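Putative angiotensinogen (Lampetra fluviatilis, PDB 5INW) is a serpin-family protein that binds heparin, which promotes its inhibition of thrombin through a template mechanism. Local coordinates at residues A[175-180]-A[213-218]. The protein carries 1 engineered substitution. Residues are numbered along the deposited sequence; the frame is centred on the assembly and turned at random.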
# COMPACT_ATOMS: atom_id res chain seq x y z
N VAL A 175 13.25 1.66 -8.02
CA VAL A 175 14.00 1.86 -9.26
C VAL A 175 13.85 3.29 -9.67
O VAL A 175 12.76 3.85 -9.52
CB VAL A 175 13.52 0.94 -10.39
CG1 VAL A 175 14.40 1.12 -11.62
CG2 VAL A 175 13.62 -0.52 -9.95
N VAL A 176 14.96 3.91 -10.09
CA VAL A 176 14.96 5.28 -10.50
C VAL A 176 15.57 5.41 -11.88
O VAL A 176 16.77 5.14 -12.11
CB VAL A 176 15.70 6.18 -9.49
CG1 VAL A 176 15.77 7.62 -10.00
CG2 VAL A 176 15.04 6.13 -8.10
N PHE A 177 14.76 5.87 -12.80
CA PHE A 177 15.23 6.16 -14.15
C PHE A 177 15.51 7.65 -14.29
O PHE A 177 14.76 8.48 -13.79
CB PHE A 177 14.19 5.70 -15.18
CG PHE A 177 13.85 4.26 -15.09
CD1 PHE A 177 14.72 3.31 -15.60
CD2 PHE A 177 12.64 3.85 -14.46
CE1 PHE A 177 14.41 1.96 -15.55
CE2 PHE A 177 12.32 2.47 -14.40
CZ PHE A 177 13.23 1.52 -14.93
N SER A 178 16.53 8.00 -15.05
CA SER A 178 16.92 9.39 -15.26
C SER A 178 17.18 9.69 -16.74
O SER A 178 17.68 8.84 -17.49
CB SER A 178 18.15 9.69 -14.39
OG SER A 178 18.76 10.91 -14.75
N LYS A 179 16.87 10.93 -17.14
CA LYS A 179 17.18 11.43 -18.53
C LYS A 179 18.66 11.27 -18.87
O LYS A 179 19.53 11.54 -18.04
CB LYS A 179 16.79 12.88 -18.73
CG LYS A 179 16.66 13.33 -20.16
CD LYS A 179 16.28 14.81 -20.20
CE LYS A 179 15.52 15.20 -21.46
NZ LYS A 179 16.39 15.26 -22.67
N LYS A 180 18.91 10.79 -20.08
CA LYS A 180 20.26 10.36 -20.47
C LYS A 180 21.25 11.50 -20.44
O LYS A 180 22.36 11.32 -19.96
CB LYS A 180 20.26 9.71 -21.85
CG LYS A 180 21.53 8.90 -22.13
CD LYS A 180 21.47 8.25 -23.50
CE LYS A 180 21.92 9.26 -24.54
NZ LYS A 180 21.98 8.70 -25.91
N GLU A 213 9.36 0.24 -23.20
CA GLU A 213 9.74 -1.17 -23.26
C GLU A 213 10.98 -1.46 -22.44
O GLU A 213 11.07 -2.53 -21.83
CB GLU A 213 10.05 -1.59 -24.69
CG GLU A 213 8.84 -1.55 -25.62
CD GLU A 213 9.26 -1.85 -27.04
OE1 GLU A 213 10.20 -2.67 -27.20
OE2 GLU A 213 8.67 -1.24 -27.97
N LEU A 214 11.92 -0.51 -22.46
CA LEU A 214 13.19 -0.68 -21.76
C LEU A 214 12.95 -0.58 -20.27
O LEU A 214 13.38 -1.46 -19.52
CB LEU A 214 14.23 0.37 -22.19
CG LEU A 214 14.85 0.21 -23.60
CD1 LEU A 214 15.49 1.48 -24.12
CD2 LEU A 214 15.87 -0.90 -23.64
N MET A 215 12.22 0.43 -19.85
CA MET A 215 11.94 0.58 -18.43
C MET A 215 11.22 -0.65 -17.87
O MET A 215 11.66 -1.23 -16.86
CB MET A 215 11.17 1.83 -18.18
CG MET A 215 11.97 3.11 -18.40
SD MET A 215 10.88 4.55 -18.54
CE MET A 215 10.82 5.10 -16.88
N ASN A 216 10.15 -1.09 -18.55
CA ASN A 216 9.38 -2.25 -18.14
C ASN A 216 10.18 -3.50 -18.13
O ASN A 216 10.06 -4.29 -17.21
CB ASN A 216 8.14 -2.45 -18.98
CG ASN A 216 7.06 -1.45 -18.65
OD1 ASN A 216 6.82 -1.13 -17.48
ND2 ASN A 216 6.42 -0.92 -19.68
N ALA A 217 11.02 -3.68 -19.13
CA ALA A 217 11.91 -4.86 -19.19
C ALA A 217 12.87 -4.87 -18.00
O ALA A 217 13.11 -5.92 -17.43
CB ALA A 217 12.69 -4.85 -20.50
N TYR A 218 13.42 -3.71 -17.62
CA TYR A 218 14.28 -3.64 -16.44
C TYR A 218 13.53 -3.98 -15.17
O TYR A 218 14.07 -4.68 -14.32
CB TYR A 218 14.88 -2.25 -16.26
CG TYR A 218 15.94 -2.20 -15.15
CD1 TYR A 218 17.30 -2.43 -15.42
CD2 TYR A 218 15.58 -1.90 -13.83
CE1 TYR A 218 18.26 -2.35 -14.42
CE2 TYR A 218 16.53 -1.84 -12.84
CZ TYR A 218 17.86 -2.07 -13.13
OH TYR A 218 18.76 -2.01 -12.11
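Helix 208-221, helix F of the serpin fold, packs on one face of the large central beta-sheet A, and here it meets strand 168-179. Phe177 of the strand meets both Met215 and Tyr218, one helical turn apart, and Val175 meets Tyr218. The helix runs roughly antiparallel to the strand, at 157° between the two short axes, which approach to 10.6 Å. The Phe177 ring projects from the strand toward the helix. Its end reaches the helix backbone, with Phe177 CZ 3.7 Å from Met215 O. Met215 lies over one face of this ring. Its CG sits almost exactly above the ring centre, 3.7 Å from the centroid and 3° off the normal, a CH-pi contact. The chain then bends at chi3 (92°), and CE turns back to the ring rim beside CD2. Met215 SD stands above the same face at a longer 4.7 Å from the centroid, a Met-aromatic contact. The opposite face of Phe177 is covered near its rim by Val175 CG1. That methyl also meets the Tyr218 ring obliquely, 3.8 Å from CE2. Tyr218 CB lies at the Phe177 ring edge, near its plane, 4.3 Å from Phe177 CE1. Replacing Phe177 by an alanine is likely to leave Met215 CG and Val175 CG1 without the ring between them and open a gap between strand and helix. Met215 also touches Val241 on the neighbouring strand 238-251, while Phe177 touches Arg201 and Val203 of strand 200-203. The contact is mainly apolar side-chain packing. The helix follows strand 200-203 and precedes strand 238-251, the serpin topology that lays helix F over sheet A, here on strand s2A.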